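Local atomic coordinates of putative alpha-L-fucosidase (Bacteroides thetaiotaomicron, PDB entry 3EYP), a protein that probably hydrolyses alpha-L-fucosidic linkages as a member of glycoside hydrolase family 29, joining a TIM-barrel-type catalytic domain to an F5/8 type C domain. Residues 36-41 with 259-264; 47-52 with 91-96. All coordinates share one frame; numbering follows the deposited sequence. Where two conformers were deposited one is given.

Both contacts belong to the alpha-L-fucosidase domain, and both use the long loop that runs from strand 22-26 to helix 56-65. Its earlier part, 36-41, meets residues 259-264 of the loop that follows strand 253-257 (contact 1); its later part, 47-52, meets 91-96 in the loop after strand 70-76 (contact 2). In sequence the order is 36-41, 47-52, 91-96, 259-264, so contact 2 falls entirely within the span that contact 1 closes. Their centres are about 18 Å apart, with about 6 Å between nearest atoms and no touch. The one loop thus reaches loops from two other strands of the parallel sheet, tying together chain segments that are distant in sequence.

Contact 1 (36-41 with 259-264); sequences YVNEGD and RPSWFY
The amide of N38 reaches across to the loop residues S261 to F263, and its two ends are used differently. OD1 of N38 accepts a weak hydrogen bond from the backbone N of F263, 3.4 Å long and bent to 149° at the hydrogen. At the other end ND2 of N38 gives an equally weak bond to OG of S261 (3.2 Å). Chi1 of N38 (-66°) puts CG anti to its own carbonyl carbon, which lets the amide reach both partners. Stronger partners lie outside: H265 NE2 bonds to the same OD1, and E268 to the serine hydroxyl. The remaining touches are van der Waals, carbon on oxygen: CB of S261 sits 3.3 Å from OD1 of N38, and CD2 of the obliquely set F263 ring 3.5 Å from O of N38. With an alanine here, the N-H of F263 and the imidazole of H265 would probably both lose an acceptor, and a gap would open beside S261. Near the surface, the contact joins the loops after strands 22-26 and 253-257, the latter leading to helix 275-283, at the C-terminal ends of the parallel strands, where TIM-barrel enzymes carry their active sites; here W262 meets H27 and bonds to E212.

Contact 2 (47-52 with 91-96); sequences AIFNPT and YSVKNA
The F49 ring has CD of P51, two residues on, resting 3.5 Å over one face, off-centre. The methyl of A96 meets the ring's edge, with CB 3.9 Å from CD2 of F49. V93 comes in obliquely, its CG1 3.7 Å from CE2 of F49, and the two side chains run alongside each other in the same direction. Chi1 of F49 is -179°, and this extended setting, with CG opposite the backbone N, carries the ring over to V93. F28, F33 and F81 also meet this phenyl, making an aromatic cluster contributed by the loops that follow strands 22-26 and 70-76 of the parallel sheet in this TIM-barrel-type domain. The facing segment is shaped by an ST turn: OG of S92 accepts from the backbone N of K94 at 2.9 Å. Overlapping it, residues 93-94 form a short 3-10 segment, and N of A96 bonds back to O of V93 (3.0 Å), placing the alanine methyl, CB of A96, 3.3 Å from O of F49. Nearer the surface the two backbones draw together, CA of A47 and CA of A96 being 4.4 Å apart. Just before A47, T46 OG1 is hydrogen-bonded to O of N95, while the backbone of F49 pairs with W98.

Contact 1 (36-41 with 259-264)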
loop_
_atom_site.group_PDB
_atom_site.type_symbol
_atom_site.label_atom_id
_atom_site.label_comp_id
_atom_site.label_asym_id
_atom_site.label_seq_id
_atom_site.Cartn_x
_atom_site.Cartn_y
_atom_site.Cartn_z
ATOM N N TYR A 36 -27.285 -6.246 3.043
ATOM C CA TYR A 36 -26.774 -5.080 2.369
ATOM C C TYR A 36 -26.297 -3.992 3.286
ATOM O O TYR A 36 -26.727 -2.871 3.153
ATOM C CB TYR A 36 -27.873 -4.482 1.511
ATOM C CG TYR A 36 -28.202 -5.239 0.280
ATOM C CD1 TYR A 36 -27.242 -5.468 -0.678
ATOM C CD2 TYR A 36 -29.511 -5.654 0.030
ATOM C CE1 TYR A 36 -27.539 -6.131 -1.829
ATOM C CE2 TYR A 36 -29.827 -6.307 -1.132
ATOM C CZ TYR A 36 -28.842 -6.543 -2.059
ATOM O OH TYR A 36 -29.139 -7.215 -3.217
ATOM N N VAL A 37 -25.428 -4.338 4.216
ATOM C CA VAL A 37 -24.821 -3.368 5.159
ATOM C C VAL A 37 -23.321 -3.241 5.011
ATOM O O VAL A 37 -22.582 -4.236 5.069
ATOM C CB VAL A 37 -25.221 -3.672 6.639
ATOM C CG1 VAL A 37 -24.519 -2.760 7.582
ATOM C CG2 VAL A 37 -26.733 -3.596 6.811
ATOM N N ASN A 38 -22.884 -2.000 4.809
ATOM C CA ASN A 38 -21.482 -1.661 4.813
ATOM C C ASN A 38 -20.972 -0.864 5.962
ATOM O O ASN A 38 -19.790 -0.813 6.239
ATOM C CB ASN A 38 -21.111 -0.951 3.501
ATOM C CG ASN A 38 -21.223 -1.846 2.299
ATOM O OD1 ASN A 38 -20.650 -2.957 2.239
ATOM N ND2 ASN A 38 -21.969 -1.371 1.302
ATOM N N GLU A 39 -21.910 -0.228 6.607
ATOM C CA GLU A 39 -21.714 0.573 7.753
ATOM C C GLU A 39 -22.815 0.254 8.756
ATOM O O GLU A 39 -23.935 0.702 8.621
ATOM C CB GLU A 39 -21.756 2.081 7.411
ATOM C CG GLU A 39 -20.629 2.544 6.541
ATOM C CD GLU A 39 -19.270 2.539 7.239
ATOM O OE1 GLU A 39 -19.192 2.435 8.497
ATOM O OE2 GLU A 39 -18.243 2.687 6.509
ATOM N N GLY A 40 -22.453 -0.538 9.736
ATOM C CA GLY A 40 -23.392 -1.044 10.727
ATOM C C GLY A 40 -23.603 -0.078 11.886
ATOM O O GLY A 40 -22.755 0.752 12.198
ATOM N N ASP A 41 -24.754 -0.197 12.513
ATOM C CA ASP A 41 -25.210 0.787 13.522
ATOM C C ASP A 41 -24.880 0.440 14.970
ATOM O O ASP A 41 -25.098 1.225 15.886
ATOM C CB ASP A 41 -26.681 1.165 13.330
ATOM C CG ASP A 41 -27.655 0.020 13.526
ATOM O OD1 ASP A 41 -27.270 -1.123 13.872
ATOM O OD2 ASP A 41 -28.865 0.263 13.285
ATOM N N ARG A 259 -14.226 -5.030 -4.968
ATOM C CA ARG A 259 -15.655 -4.933 -5.314
ATOM C C ARG A 259 -16.173 -3.495 -5.136
ATOM O O ARG A 259 -15.433 -2.658 -4.686
ATOM C CB ARG A 259 -16.487 -5.861 -4.426
ATOM C CG ARG A 259 -16.239 -7.341 -4.676
ATOM C CD ARG A 259 -16.549 -8.242 -3.438
ATOM N NE ARG A 259 -16.521 -9.623 -3.849
ATOM C CZ ARG A 259 -17.598 -10.361 -4.075
ATOM N NH1 ARG A 259 -18.798 -9.843 -3.876
ATOM N NH2 ARG A 259 -17.461 -11.608 -4.524
ATOM N N PRO A 260 -17.432 -3.224 -5.512
ATOM C CA PRO A 260 -17.962 -1.873 -5.312
ATOM C C PRO A 260 -18.060 -1.513 -3.825
ATOM O O PRO A 260 -17.804 -0.354 -3.445
ATOM C CB PRO A 260 -19.339 -1.922 -5.975
ATOM C CG PRO A 260 -19.184 -2.975 -7.098
ATOM C CD PRO A 260 -18.289 -4.025 -6.420
ATOM N N SER A 261 -18.292 -2.527 -2.993
ATOM C CA SER A 261 -18.433 -2.306 -1.542
ATOM C C SER A 261 -17.273 -2.925 -0.781
ATOM O O SER A 261 -16.554 -3.748 -1.307
ATOM C CB SER A 261 -19.744 -2.915 -0.976
ATOM O OG SER A 261 -20.973 -2.461 -1.564
ATOM N N TRP A 262 -17.160 -2.552 0.489
ATOM C CA TRP A 262 -16.058 -3.055 1.343
ATOM C C TRP A 262 -16.396 -4.409 2.009
ATOM O O TRP A 262 -15.550 -5.255 2.188
ATOM C CB TRP A 262 -15.718 -2.092 2.446
ATOM C CG TRP A 262 -15.033 -0.891 1.916
ATOM C CD1 TRP A 262 -15.612 0.304 1.631
ATOM C CD2 TRP A 262 -13.639 -0.752 1.623
ATOM N NE1 TRP A 262 -14.643 1.207 1.181
ATOM C CE2 TRP A 262 -13.434 0.562 1.158
ATOM C CE3 TRP A 262 -12.548 -1.623 1.665
ATOM C CZ2 TRP A 262 -12.187 1.022 0.739
ATOM C CZ3 TRP A 262 -11.295 -1.126 1.289
ATOM C CH2 TRP A 262 -11.134 0.172 0.833
ATOM N N PHE A 263 -17.656 -4.564 2.358
ATOM C CA PHE A 263 -18.134 -5.809 2.914
ATOM C C PHE A 263 -18.761 -6.662 1.820
ATOM O O PHE A 263 -19.108 -6.188 0.740
ATOM C CB PHE A 263 -19.112 -5.541 4.084
ATOM C CG PHE A 263 -18.438 -5.119 5.315
ATOM C CD1 PHE A 263 -18.110 -6.046 6.292
ATOM C CD2 PHE A 263 -18.052 -3.768 5.507
ATOM C CE1 PHE A 263 -17.481 -5.661 7.437
ATOM C CE2 PHE A 263 -17.422 -3.371 6.642
ATOM C CZ PHE A 263 -17.096 -4.293 7.618
ATOM N N TYR A 264 -18.875 -7.955 2.097
ATOM C CA TYR A 264 -19.412 -8.918 1.102
ATOM C C TYR A 264 -20.913 -8.860 0.874
ATOM O O TYR A 264 -21.720 -8.908 1.827
ATOM C CB TYR A 264 -19.071 -10.389 1.464
ATOM C CG TYR A 264 -19.514 -11.346 0.400
ATOM C CD1 TYR A 264 -18.666 -11.671 -0.673
ATOM C CD2 TYR A 264 -20.773 -11.949 0.448
ATOM C CE1 TYR A 264 -19.093 -12.549 -1.666
ATOM C CE2 TYR A 264 -21.192 -12.796 -0.547
ATOM C CZ TYR A 264 -20.355 -13.111 -1.589
ATOM O OH TYR A 264 -20.764 -14.000 -2.588
#

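Contact 2 (47-52 with 91-96)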
loop_
_atom_site.group_PDB
_atom_site.type_symbol
_atom_site.label_atom_id
_atom_site.label_comp_id
_atom_site.label_asym_id
_atom_site.label_seq_id
_atom_site.Cartn_x
_atom_site.Cartn_y
_atom_site.Cartn_z
ATOM N N ALA A 47 -25.960 -12.505 17.946
ATOM C CA ALA A 47 -26.382 -13.858 17.567
ATOM C C ALA A 47 -26.230 -14.139 16.058
ATOM O O ALA A 47 -25.990 -15.277 15.633
ATOM C CB ALA A 47 -27.865 -14.117 17.941
ATOM N N ILE A 48 -26.454 -13.104 15.240
ATOM C CA ILE A 48 -26.461 -13.290 13.775
ATOM C C ILE A 48 -25.107 -13.640 13.184
ATOM O O ILE A 48 -25.028 -14.079 12.044
ATOM C CB ILE A 48 -27.055 -12.070 12.976
ATOM C CG1 ILE A 48 -26.078 -10.870 12.948
ATOM C CG2 ILE A 48 -28.384 -11.598 13.560
ATOM C CD1 ILE A 48 -26.582 -9.699 11.961
ATOM N N PHE A 49 -24.041 -13.459 13.949
ATOM C CA PHE A 49 -22.711 -13.738 13.429
ATOM C C PHE A 49 -22.483 -15.227 13.503
ATOM O O PHE A 49 -22.349 -15.832 14.543
ATOM C CB PHE A 49 -21.600 -12.965 14.175
ATOM C CG PHE A 49 -20.216 -13.216 13.628
ATOM C CD1 PHE A 49 -19.736 -12.466 12.565
ATOM C CD2 PHE A 49 -19.409 -14.222 14.128
ATOM C CE1 PHE A 49 -18.471 -12.648 12.034
ATOM C CE2 PHE A 49 -18.123 -14.435 13.583
ATOM C CZ PHE A 49 -17.649 -13.626 12.548
ATOM N N ASN A 50 -22.395 -15.807 12.323
ATOM C CA ASN A 50 -22.406 -17.217 12.199
ATOM C C ASN A 50 -21.859 -17.773 10.883
ATOM O O ASN A 50 -22.600 -18.417 10.144
ATOM C CB ASN A 50 -23.866 -17.693 12.352
ATOM C CG ASN A 50 -23.951 -19.130 12.678
ATOM O OD1 ASN A 50 -23.013 -19.715 13.221
ATOM N ND2 ASN A 50 -25.075 -19.734 12.354
ATOM N N PRO A 51 -20.558 -17.598 10.628
ATOM C CA PRO A 51 -19.975 -18.190 9.409
ATOM C C PRO A 51 -19.987 -19.689 9.453
ATOM O O PRO A 51 -19.834 -20.258 10.501
ATOM C CB PRO A 51 -18.560 -17.671 9.404
ATOM C CG PRO A 51 -18.280 -17.281 10.856
ATOM C CD PRO A 51 -19.580 -16.798 11.387
ATOM N N THR A 52 -20.200 -20.301 8.304
ATOM C CA THR A 52 -20.545 -21.731 8.278
ATOM C C THR A 52 -19.441 -22.630 7.809
ATOM O O THR A 52 -19.480 -23.831 8.044
ATOM C CB THR A 52 -21.818 -21.978 7.520
ATOM O OG1 THR A 52 -21.760 -21.407 6.191
ATOM C CG2 THR A 52 -23.020 -21.369 8.361
ATOM N N TYR A 91 -20.078 -7.320 23.125
ATOM C CA TYR A 91 -20.455 -7.104 21.704
ATOM C C TYR A 91 -19.359 -7.717 20.813
ATOM O O TYR A 91 -18.553 -7.050 20.166
ATOM C CB TYR A 91 -20.724 -5.603 21.422
ATOM C CG TYR A 91 -21.625 -5.409 20.232
ATOM C CD1 TYR A 91 -22.876 -6.015 20.176
ATOM C CD2 TYR A 91 -21.216 -4.648 19.135
ATOM C CE1 TYR A 91 -23.670 -5.852 19.081
ATOM C CE2 TYR A 91 -22.003 -4.490 18.033
ATOM C CZ TYR A 91 -23.218 -5.098 17.990
ATOM O OH TYR A 91 -24.005 -4.936 16.868
ATOM N N SER A 92 -19.339 -9.040 20.840
ATOM C CA SER A 92 -18.310 -9.854 20.198
ATOM C C SER A 92 -18.734 -11.254 19.863
ATOM O O SER A 92 -19.837 -11.706 20.170
ATOM C CB SER A 92 -17.057 -9.962 21.098
ATOM O OG SER A 92 -17.253 -10.932 22.081
ATOM N N VAL A 93 -17.737 -11.961 19.331
ATOM C CA VAL A 93 -17.853 -13.373 19.012
ATOM C C VAL A 93 -18.254 -14.225 20.224
ATOM O O VAL A 93 -18.894 -15.238 20.089
ATOM C CB VAL A 93 -16.594 -13.993 18.330
ATOM C CG1 VAL A 93 -16.600 -13.562 16.869
ATOM C CG2 VAL A 93 -15.229 -13.622 19.068
ATOM N N LYS A 94 -17.924 -13.721 21.398
ATOM C CA LYS A 94 -18.260 -14.373 22.700
ATOM C C LYS A 94 -19.746 -14.692 22.771
ATOM O O LYS A 94 -20.174 -15.636 23.441
ATOM C CB LYS A 94 -17.916 -13.468 23.922
ATOM C CG LYS A 94 -17.064 -14.190 24.935
ATOM C CD LYS A 94 -16.971 -13.571 26.355
ATOM C CE LYS A 94 -17.434 -12.127 26.560
ATOM N NZ LYS A 94 -16.549 -11.299 27.520
ATOM N N ASN A 95 -20.521 -13.887 22.038
ATOM C CA ASN A 95 -21.997 -13.926 22.078
ATOM C C ASN A 95 -22.684 -14.166 20.744
ATOM O O ASN A 95 -23.857 -13.941 20.571
ATOM C CB ASN A 95 -22.536 -12.710 22.782
ATOM C CG ASN A 95 -22.279 -12.764 24.286
ATOM O OD1 ASN A 95 -22.657 -13.728 24.966
ATOM N ND2 ASN A 95 -21.605 -11.745 24.812
ATOM N N ALA A 96 -21.874 -14.681 19.837
ATOM C CA ALA A 96 -22.264 -15.147 18.520
ATOM C C ALA A 96 -22.848 -16.554 18.575
ATOM O O ALA A 96 -22.635 -17.319 19.523
ATOM C CB ALA A 96 -21.061 -15.105 17.542
#